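Local atomic coordinates of terminal oxygenase component of carbazole (Janthinobacterium sp., PDB entry 7BUG), a protein that serves as the terminal oxygenase of carbazole 1,9a-dioxygenase, adding dioxygen to the angular C-9a and adjacent C-1 positions of carbazole. Residues 16-21 with 169-174; 23-28 with 374-379; 10-15 with 349-354. All coordinates share one frame; numbering follows the deposited sequence. Where two conformers were deposited one is given.

Interaction 1: residues 16-21 with 169-174; sequences APYVDA and SNWRLA
With CG of R172 anti to its own carbonyl carbon (chi1 -66°) and the chain bent at chi3, the arginine runs along the Y18 ring and delivers its guanidinium to the carbonyls of Y18 and V19. Y18, whose CG lies opposite its backbone N (chi1 177°), sends its ring the other way, so the two side chains slide past each other. CD of R172 sits over one face of the Y18 ring, 4.1 Å from the centroid of that ring, a CH-pi contact. Beyond it, R172 NH1 donates to Y18 O at 2.9 Å, on a lone pair, and to V19 O at 2.8 Å, there from above the carbonyl plane. Both acceptors lie close to the guanidinium plane. A water joins R172 NH2 and V19 O.

The rotation of the guanidinium is fixed from behind: R172 NE donates almost straight to N170 OD1 (2.9 Å, 173°), while R172 N reaches the same oxygen from the opposite face of the amide. W171 NE1 donates to A21 O at 3.0 Å, in the indole plane. Y18 OH is held by E176 and by W365 of helix 360-372.

The carbonyl oxygens gathered here would be expected to suit a cation. The arrangement is an arginine clasping the Y18 and V19 carbonyls, coupled to an N-cap asparagine, N170, that starts helix 171-179.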
loop_
_atom_site.group_PDB
_atom_site.type_symbol
_atom_site.label_atom_id
_atom_site.label_comp_id
_atom_site.label_asym_id
_atom_site.label_seq_id
_atom_site.Cartn_x
_atom_site.Cartn_y
_atom_site.Cartn_z
ATOM N N ALA A 16 -9.628 -1.999 -28.170
ATOM C CA ALA A 16 -10.198 -1.753 -26.837
ATOM C C ALA A 16 -10.266 -3.050 -26.027
ATOM O O ALA A 16 -9.975 -3.007 -24.831
ATOM C CB ALA A 16 -11.563 -1.119 -26.923
ATOM N N PRO A 17 -10.606 -4.228 -26.597
ATOM C CA PRO A 17 -10.671 -5.453 -25.783
ATOM C C PRO A 17 -9.294 -5.802 -25.195
ATOM O O PRO A 17 -9.218 -6.211 -24.058
ATOM C CB PRO A 17 -11.158 -6.527 -26.754
ATOM C CG PRO A 17 -11.970 -5.710 -27.788
ATOM C CD PRO A 17 -11.130 -4.455 -27.963
ATOM N N TYR A 18 -8.262 -5.578 -25.972
ATOM C CA TYR A 18 -6.854 -5.815 -25.502
ATOM C C TYR A 18 -6.543 -4.908 -24.322
ATOM O O TYR A 18 -5.928 -5.374 -23.349
ATOM C CB TYR A 18 -5.895 -5.564 -26.642
ATOM C CG TYR A 18 -4.444 -5.705 -26.264
ATOM C CD1 TYR A 18 -3.872 -6.935 -26.073
ATOM C CD2 TYR A 18 -3.675 -4.588 -26.071
ATOM C CE1 TYR A 18 -2.514 -7.038 -25.764
ATOM C CE2 TYR A 18 -2.334 -4.665 -25.778
ATOM C CZ TYR A 18 -1.738 -5.891 -25.648
ATOM O OH TYR A 18 -0.387 -6.033 -25.467
ATOM N N VAL A 19 -6.900 -3.616 -24.408
ATOM C CA VAL A 19 -6.680 -2.667 -23.283
ATOM C C VAL A 19 -7.523 -3.077 -22.076
ATOM O O VAL A 19 -7.085 -2.904 -20.917
ATOM C CB VAL A 19 -6.950 -1.221 -23.732
ATOM C CG1 VAL A 19 -6.922 -0.311 -22.538
ATOM C CG2 VAL A 19 -5.949 -0.830 -24.782
ATOM N N ASP A 20 -8.695 -3.681 -22.281
ATOM C CA ASP A 20 -9.507 -4.126 -21.146
ATOM C C ASP A 20 -8.886 -5.366 -20.478
ATOM O O ASP A 20 -9.235 -5.676 -19.296
ATOM C CB ASP A 20 -10.919 -4.462 -21.620
ATOM C CG ASP A 20 -11.928 -4.441 -20.518
ATOM O OD1 ASP A 20 -11.775 -3.613 -19.615
ATOM O OD2 ASP A 20 -12.919 -5.190 -20.658
ATOM N N ALA A 21 -8.049 -6.105 -21.192
ATOM C CA ALA A 21 -7.608 -7.455 -20.760
ATOM C C ALA A 21 -6.433 -7.404 -19.765
ATOM O O ALA A 21 -5.439 -8.113 -19.932
ATOM C CB ALA A 21 -7.386 -8.346 -21.943
ATOM N N SER A 169 5.591 -7.005 -13.843
ATOM C CA SER A 169 4.942 -6.101 -14.797
ATOM C C SER A 169 3.687 -6.806 -15.270
ATOM O O SER A 169 3.597 -8.060 -15.218
ATOM C CB SER A 169 5.772 -5.705 -15.961
ATOM O OG SER A 169 5.743 -6.685 -17.010
ATOM N N ASN A 170 2.741 -6.020 -15.726
ATOM C CA ASN A 170 1.581 -6.609 -16.427
ATOM C C ASN A 170 2.092 -7.431 -17.609
ATOM O O ASN A 170 3.054 -7.045 -18.295
ATOM C CB ASN A 170 0.624 -5.500 -16.867
ATOM C CG ASN A 170 -0.614 -6.000 -17.552
ATOM O OD1 ASN A 170 -0.643 -6.133 -18.776
ATOM N ND2 ASN A 170 -1.573 -6.366 -16.736
ATOM N N TRP A 171 1.383 -8.506 -17.933
ATOM C CA TRP A 171 1.739 -9.428 -19.013
ATOM C C TRP A 171 1.840 -8.705 -20.353
ATOM O O TRP A 171 2.632 -9.149 -21.176
ATOM C CB TRP A 171 0.725 -10.613 -19.086
ATOM C CG TRP A 171 -0.637 -10.213 -19.577
ATOM C CD1 TRP A 171 -1.628 -9.563 -18.916
ATOM C CD2 TRP A 171 -1.141 -10.441 -20.904
ATOM N NE1 TRP A 171 -2.721 -9.371 -19.749
ATOM C CE2 TRP A 171 -2.441 -9.908 -20.967
ATOM C CE3 TRP A 171 -0.588 -11.068 -22.014
ATOM C CZ2 TRP A 171 -3.224 -10.005 -22.134
ATOM C CZ3 TRP A 171 -1.328 -11.125 -23.176
ATOM C CH2 TRP A 171 -2.625 -10.599 -23.218
ATOM N N ARG A 172 0.994 -7.728 -20.638
ATOM C CA ARG A 172 1.003 -7.095 -21.979
ATOM C C ARG A 172 2.280 -6.287 -22.203
ATOM O O ARG A 172 2.762 -6.206 -23.350
ATOM C CB ARG A 172 -0.218 -6.201 -22.093
ATOM C CG ARG A 172 -1.489 -7.047 -22.082
ATOM C CD ARG A 172 -2.722 -6.175 -21.894
ATOM N NE ARG A 172 -2.691 -5.438 -20.634
ATOM C CZ ARG A 172 -3.561 -4.553 -20.238
ATOM N NH1 ARG A 172 -4.599 -4.245 -21.012
ATOM N NH2 ARG A 172 -3.387 -3.931 -19.097
ATOM N N LEU A 173 2.808 -5.709 -21.141
ATOM C CA LEU A 173 4.086 -4.951 -21.299
ATOM C C LEU A 173 5.196 -5.938 -21.685
ATOM O O LEU A 173 6.024 -5.621 -22.516
ATOM C CB LEU A 173 4.367 -4.237 -19.974
ATOM C CG LEU A 173 3.310 -3.222 -19.543
ATOM C CD1 LEU A 173 3.728 -2.548 -18.232
ATOM C CD2 LEU A 173 3.040 -2.218 -20.650
ATOM N N ALA A 174 5.136 -7.175 -21.182
ATOM C CA ALA A 174 6.083 -8.249 -21.501
ATOM C C ALA A 174 5.912 -8.707 -22.962
ATOM O O ALA A 174 6.884 -8.821 -23.716
ATOM C CB ALA A 174 5.860 -9.410 -20.541
HETATM O O HOH W 1 -5.451 -2.116 -18.772
#

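Interaction 2: residues 23-28 with 374-379; sequences LGFRNH and QGIQTQ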
loop_
_atom_site.group_PDB
_atom_site.type_symbol
_atom_site.label_atom_id
_atom_site.label_comp_id
_atom_site.label_asym_id
_atom_site.label_seq_id
_atom_site.Cartn_x
_atom_site.Cartn_y
_atom_site.Cartn_z
ATOM N N LEU A 23 -6.179 -8.661 -16.817
ATOM C CA LEU A 23 -5.953 -9.982 -16.173
ATOM C C LEU A 23 -5.681 -11.093 -17.183
ATOM O O LEU A 23 -5.556 -12.263 -16.744
ATOM C CB LEU A 23 -7.190 -10.350 -15.341
ATOM C CG LEU A 23 -7.313 -9.662 -14.003
ATOM C CD1 LEU A 23 -8.704 -9.910 -13.427
ATOM C CD2 LEU A 23 -6.224 -10.137 -13.030
ATOM N N GLY A 24 -5.555 -10.796 -18.470
ATOM C CA GLY A 24 -5.359 -11.798 -19.513
ATOM C C GLY A 24 -6.662 -12.311 -20.096
ATOM O O GLY A 24 -7.761 -11.879 -19.706
ATOM N N PHE A 25 -6.527 -13.290 -20.950
ATOM C CA PHE A 25 -7.640 -13.884 -21.722
ATOM C C PHE A 25 -8.012 -15.212 -21.098
ATOM O O PHE A 25 -7.189 -16.154 -21.024
ATOM C CB PHE A 25 -7.239 -14.020 -23.188
ATOM C CG PHE A 25 -6.959 -12.686 -23.825
ATOM C CD1 PHE A 25 -7.911 -11.666 -23.838
ATOM C CD2 PHE A 25 -5.768 -12.500 -24.507
ATOM C CE1 PHE A 25 -7.655 -10.477 -24.521
ATOM C CE2 PHE A 25 -5.542 -11.315 -25.200
ATOM C CZ PHE A 25 -6.461 -10.286 -25.162
ATOM N N ARG A 26 -9.282 -15.339 -20.744
ATOM C CA ARG A 26 -9.862 -16.591 -20.266
ATOM C C ARG A 26 -10.049 -17.543 -21.457
ATOM O O ARG A 26 -10.084 -17.070 -22.590
ATOM C CB ARG A 26 -11.146 -16.327 -19.484
ATOM C CG ARG A 26 -11.666 -17.524 -18.704
ATOM C CD ARG A 26 -12.908 -17.120 -17.912
ATOM N NE ARG A 26 -13.317 -18.237 -17.101
ATOM C CZ ARG A 26 -12.716 -18.586 -15.957
ATOM N NH1 ARG A 26 -11.835 -17.770 -15.382
ATOM N NH2 ARG A 26 -13.125 -19.671 -15.328
ATOM N N ASN A 27 -10.149 -18.836 -21.176
ATOM C CA ASN A 27 -10.439 -19.897 -22.162
ATOM C C ASN A 27 -9.239 -20.105 -23.094
ATOM O O ASN A 27 -9.422 -20.374 -24.286
ATOM C CB ASN A 27 -11.754 -19.569 -22.887
ATOM C CG ASN A 27 -12.884 -19.405 -21.908
ATOM O OD1 ASN A 27 -13.091 -20.284 -21.083
ATOM N ND2 ASN A 27 -13.599 -18.288 -21.930
ATOM N N HIS A 28 -8.000 -20.050 -22.559
ATOM C CA HIS A 28 -6.780 -20.484 -23.240
ATOM C C HIS A 28 -5.948 -21.330 -22.274
ATOM O O HIS A 28 -6.149 -21.246 -21.064
ATOM C CB HIS A 28 -5.925 -19.305 -23.740
ATOM C CG HIS A 28 -6.552 -18.414 -24.748
ATOM N ND1 HIS A 28 -6.306 -18.561 -26.080
ATOM C CD2 HIS A 28 -7.388 -17.374 -24.615
ATOM C CE1 HIS A 28 -7.010 -17.614 -26.718
ATOM N NE2 HIS A 28 -7.658 -16.860 -25.867
ATOM N N GLN A 374 -10.301 -15.641 -26.574
ATOM C CA GLN A 374 -11.465 -16.494 -26.220
ATOM C C GLN A 374 -12.179 -16.002 -24.966
ATOM O O GLN A 374 -13.037 -16.732 -24.434
ATOM C CB GLN A 374 -11.021 -17.952 -26.108
ATOM C CG GLN A 374 -10.420 -18.500 -27.395
ATOM C CD GLN A 374 -11.463 -18.775 -28.458
ATOM O OE1 GLN A 374 -12.625 -18.869 -28.160
ATOM N NE2 GLN A 374 -11.061 -18.891 -29.710
ATOM N N GLY A 375 -11.915 -14.786 -24.510
ATOM C CA GLY A 375 -12.645 -14.201 -23.395
ATOM C C GLY A 375 -11.773 -13.269 -22.575
ATOM O O GLY A 375 -10.564 -13.534 -22.453
ATOM N N ILE A 376 -12.374 -12.247 -21.995
ATOM C CA ILE A 376 -11.653 -11.286 -21.108
ATOM C C ILE A 376 -11.878 -11.698 -19.658
ATOM O O ILE A 376 -13.016 -11.645 -19.141
ATOM C CB ILE A 376 -12.049 -9.832 -21.403
ATOM C CG1 ILE A 376 -11.550 -9.462 -22.800
ATOM C CG2 ILE A 376 -11.537 -8.889 -20.329
ATOM C CD1 ILE A 376 -12.114 -8.198 -23.350
ATOM N N GLN A 377 -10.787 -12.054 -18.987
ATOM C CA GLN A 377 -10.873 -12.396 -17.554
ATOM C C GLN A 377 -11.202 -11.140 -16.767
ATOM O O GLN A 377 -10.584 -10.055 -17.013
ATOM C CB GLN A 377 -9.545 -13.000 -17.097
ATOM C CG GLN A 377 -9.508 -13.289 -15.612
ATOM C CD GLN A 377 -10.120 -14.629 -15.264
ATOM O OE1 GLN A 377 -10.893 -15.191 -16.057
ATOM N NE2 GLN A 377 -9.774 -15.191 -14.112
ATOM N N THR A 378 -12.118 -11.264 -15.821
ATOM C CA THR A 378 -12.544 -10.108 -14.998
ATOM C C THR A 378 -12.519 -10.469 -13.515
ATOM O O THR A 378 -12.324 -11.625 -13.165
ATOM C CB THR A 378 -13.969 -9.658 -15.363
ATOM O OG1 THR A 378 -14.865 -10.616 -14.803
ATOM C CG2 THR A 378 -14.186 -9.532 -16.852
ATOM N N GLN A 379 -12.594 -9.439 -12.695
ATOM C CA GLN A 379 -12.567 -9.600 -11.226
ATOM C C GLN A 379 -13.788 -10.442 -10.854
ATOM O O GLN A 379 -13.721 -11.184 -9.851
ATOM C CB GLN A 379 -12.471 -8.238 -10.520
ATOM C CG GLN A 379 -11.071 -7.859 -10.062
ATOM C CD GLN A 379 -10.344 -8.895 -9.239
ATOM O OE1 GLN A 379 -10.869 -9.505 -8.291
ATOM N NE2 GLN A 379 -9.087 -9.083 -9.585
HETATM O O HOH W 2 -8.410 -9.460 -18.477
#
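The guanidinium of R26 and the side-chain amide of Q377 meet edge on, their planes only 5° apart. NH1 of R26 donates to Q377 OE1 at 2.8 Å, on a lone pair and within both planes. The F25 ring likewise takes G375 O at its edge, near its plane, with CD1 of F25 3.5 Å from that oxygen. The H28 imidazole accepts from Q374 N through NE2 (3.0 Å), the donor tilted 27° from the ring plane, while CB and CG of Q374 pack against the same end of the ring. The N27 amide turns its ND2 to Q374 O at 3.0 Å, with that oxygen near the amide plane.

R26 is extended from CG to NE, whereas Q377 bends at chi2 (84°), which swings its amide across to the end of the arginine. The backbones form a single beta bridge at F25 and I376: Q377 N donates to G24 O at 3.1 Å, and R26 N gives G375 O a weak bond. A water joins L23 N, G24 O and Q377 O. L23 CB packs on Q377 CG at 3.8 Å.

Outside the pair, E51 forms a salt bridge with R26 NH1, and D139 one with R26 NE. This buried arginine would be expected to keep its positive charge, and the Q377 amide uses both ends, OE1 toward R26 and NE2 toward L49 O and E51. The chemistry is therefore mainly polar and directional, consistent with a register held by hydrogen bonds between two largely irregular segments.

Interaction 3: residues 10-15 with 349-354; sequences KRVKGW and GWVNEI
R11 and V351 cross at about a right angle, with CG1 of V351 set against one face of the guanidinium. V351 CG1 lies 3.4 Å above the guanidinium plane of R11, offset toward its rim, and is nearest R11 NH1. Bends at chi2 and chi3 (-143° and 53°) fold the arginine so that its flat end comes over the valine, while V351 CG2 meets R11 CB nearer the backbone, at 3.9 Å.

V12 meets helix 349-352 through CG1. This V12 CG1 rests 3.7 Å from W350 O and 4.1 Å from W350 CB, and it also approaches V351 CG2. V12 also packs on V19 of helix 16-20.

W15 makes its polar link through a water. The water lies in the indole plane and accepts from W15 NE1 at 2.9 Å; it donates to W350 O at 2.6 Å and to E353 OE2 at 3.0 Å. The W15 ring itself comes obliquely to the carboxylate. A type I turn from V12 to W15, closed by W15 N on V12 O, spans the two residues, whose CB atoms both face the helix.

E353 is also paired with R366 through OE2 and with Y344 through OE1. It packs on H71 and reaches weakly toward R72 of a neighbouring subunit, both in that subunit's [2Fe-2S] site, so the contact lies beside an inter-subunit Rieske cluster. The direct touches are mainly apolar, and one water carries the polar matching, joining the indole N-H to a helix carbonyl and to a carboxylate already paired with R366.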
loop_
_atom_site.group_PDB
_atom_site.type_symbol
_atom_site.label_atom_id
_atom_site.label_comp_id
_atom_site.label_asym_id
_atom_site.label_seq_id
_atom_site.Cartn_x
_atom_site.Cartn_y
_atom_site.Cartn_z
ATOM N N LYS A 10 -13.014 4.187 -24.846
ATOM C CA LYS A 10 -13.563 4.990 -25.982
ATOM C C LYS A 10 -12.444 5.684 -26.759
ATOM O O LYS A 10 -12.673 6.074 -27.909
ATOM C CB LYS A 10 -14.516 6.074 -25.465
ATOM C CG LYS A 10 -15.912 5.579 -25.137
ATOM C CD LYS A 10 -16.893 6.698 -24.842
ATOM C CE LYS A 10 -18.286 6.181 -24.570
ATOM N NZ LYS A 10 -18.323 5.275 -23.394
ATOM N N ARG A 11 -11.260 5.808 -26.164
ATOM C CA ARG A 11 -10.101 6.484 -26.767
ATOM C C ARG A 11 -9.150 5.466 -27.383
ATOM O O ARG A 11 -8.159 5.896 -27.951
ATOM C CB ARG A 11 -9.412 7.340 -25.698
ATOM C CG ARG A 11 -10.384 8.302 -25.035
ATOM C CD ARG A 11 -9.761 9.642 -24.713
ATOM N NE ARG A 11 -9.143 10.156 -25.927
ATOM C CZ ARG A 11 -8.130 11.003 -25.970
ATOM N NH1 ARG A 11 -7.605 11.463 -24.845
ATOM N NH2 ARG A 11 -7.643 11.378 -27.143
ATOM N N VAL A 12 -9.429 4.157 -27.288
ATOM C CA VAL A 12 -8.517 3.127 -27.848
ATOM C C VAL A 12 -9.305 2.175 -28.746
ATOM O O VAL A 12 -9.185 0.932 -28.619
ATOM C CB VAL A 12 -7.738 2.356 -26.771
ATOM C CG1 VAL A 12 -6.718 3.288 -26.133
ATOM C CG2 VAL A 12 -8.674 1.770 -25.737
ATOM N N LYS A 13 -10.057 2.729 -29.684
ATOM C CA LYS A 13 -11.021 1.944 -30.469
ATOM C C LYS A 13 -10.354 1.014 -31.472
ATOM O O LYS A 13 -11.054 0.173 -31.962
ATOM C CB LYS A 13 -12.044 2.931 -31.048
ATOM C CG LYS A 13 -12.959 3.479 -29.965
ATOM C CD LYS A 13 -14.250 4.112 -30.464
ATOM C CE LYS A 13 -13.949 5.311 -31.324
ATOM N NZ LYS A 13 -13.033 6.246 -30.632
ATOM N N GLY A 14 -9.068 1.170 -31.765
ATOM C CA GLY A 14 -8.313 0.204 -32.584
ATOM C C GLY A 14 -8.185 -1.178 -31.928
ATOM O O GLY A 14 -7.931 -2.168 -32.681
ATOM N N TRP A 15 -8.302 -1.262 -30.590
ATOM C CA TRP A 15 -7.872 -2.457 -29.818
ATOM C C TRP A 15 -8.376 -2.377 -28.370
ATOM O O TRP A 15 -7.629 -2.713 -27.401
ATOM C CB TRP A 15 -6.354 -2.632 -29.941
ATOM C CG TRP A 15 -5.576 -1.385 -29.672
ATOM C CD1 TRP A 15 -5.239 -0.867 -28.459
ATOM C CD2 TRP A 15 -4.900 -0.570 -30.642
ATOM N NE1 TRP A 15 -4.464 0.251 -28.599
ATOM C CE2 TRP A 15 -4.243 0.464 -29.930
ATOM C CE3 TRP A 15 -4.783 -0.607 -32.028
ATOM C CZ2 TRP A 15 -3.491 1.454 -30.552
ATOM C CZ3 TRP A 15 -4.075 0.400 -32.640
ATOM C CH2 TRP A 15 -3.411 1.388 -31.918
ATOM N N GLY A 349 -1.354 5.223 -20.193
ATOM C CA GLY A 349 -0.289 5.115 -21.219
ATOM C C GLY A 349 -0.850 4.599 -22.553
ATOM O O GLY A 349 -0.301 4.942 -23.619
ATOM N N TRP A 350 -1.995 3.869 -22.530
ATOM C CA TRP A 350 -2.635 3.359 -23.755
ATOM C C TRP A 350 -3.162 4.530 -24.578
ATOM O O TRP A 350 -3.232 4.401 -25.819
ATOM C CB TRP A 350 -3.759 2.355 -23.444
ATOM C CG TRP A 350 -3.304 1.207 -22.601
ATOM C CD1 TRP A 350 -3.664 0.989 -21.300
ATOM C CD2 TRP A 350 -2.474 0.105 -22.992
ATOM N NE1 TRP A 350 -3.058 -0.142 -20.838
ATOM C CE2 TRP A 350 -2.373 -0.741 -21.860
ATOM C CE3 TRP A 350 -1.834 -0.282 -24.168
ATOM C CZ2 TRP A 350 -1.611 -1.906 -21.874
ATOM C CZ3 TRP A 350 -1.053 -1.419 -24.184
ATOM C CH2 TRP A 350 -0.955 -2.218 -23.039
ATOM N N VAL A 351 -3.468 5.654 -23.921
ATOM C CA VAL A 351 -3.954 6.859 -24.652
ATOM C C VAL A 351 -2.767 7.773 -24.973
ATOM O O VAL A 351 -2.731 8.361 -26.095
ATOM C CB VAL A 351 -5.045 7.579 -23.847
ATOM C CG1 VAL A 351 -5.491 8.844 -24.552
ATOM C CG2 VAL A 351 -6.232 6.663 -23.602
ATOM N N ASN A 352 -1.791 7.845 -24.066
ATOM C CA ASN A 352 -0.757 8.908 -24.128
ATOM C C ASN A 352 0.534 8.474 -24.835
ATOM O O ASN A 352 1.308 9.379 -25.217
ATOM C CB ASN A 352 -0.474 9.461 -22.727
ATOM C CG ASN A 352 -1.669 10.158 -22.110
ATOM O OD1 ASN A 352 -1.841 10.158 -20.887
ATOM N ND2 ASN A 352 -2.487 10.765 -22.948
ATOM N N GLU A 353 0.772 7.192 -25.119
ATOM C CA GLU A 353 1.954 6.734 -25.878
ATOM C C GLU A 353 1.981 7.396 -27.278
ATOM O O GLU A 353 0.915 7.779 -27.823
ATOM C CB GLU A 353 1.950 5.212 -26.019
ATOM C CG GLU A 353 0.740 4.759 -26.811
ATOM C CD GLU A 353 0.529 3.262 -26.938
ATOM O OE1 GLU A 353 1.108 2.484 -26.134
ATOM O OE2 GLU A 353 -0.236 2.884 -27.882
ATOM N N ILE A 354 3.178 7.642 -27.767
ATOM C CA ILE A 354 3.371 8.090 -29.184
ATOM C C ILE A 354 4.143 7.018 -29.922
ATOM O O ILE A 354 5.333 6.829 -29.716
ATOM C CB ILE A 354 3.990 9.485 -29.251
ATOM C CG1 ILE A 354 3.110 10.489 -28.508
ATOM C CG2 ILE A 354 4.196 9.862 -30.728
ATOM C CD1 ILE A 354 3.792 11.844 -28.302
HETATM O O HOH W 3 -2.920 2.034 -26.896
#

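How the interactions relate
From the N terminus, residues 10-15, 16-21 and 23-28 follow one another and each meets a distant part of the chain. Interaction 3 ties the first to helix 349-352, interaction 1 the second to the start of helix 171-179, and interaction 2 the third to the segment after helix 360-372. The loop of interaction 1 lies within that of interaction 3, whereas interaction 2 crosses both. Interactions 1 and 3 touch, W350 packing on R172, Y18 and V19; interactions 1 and 2 touch where W171 meets F25 and P17 meets I376. Interactions 2 and 3 stay about 8 Å apart at their nearest atoms. Together they fasten the N-terminal segment to helices 171-179 and 349-352 and to the loop after helix 360-372.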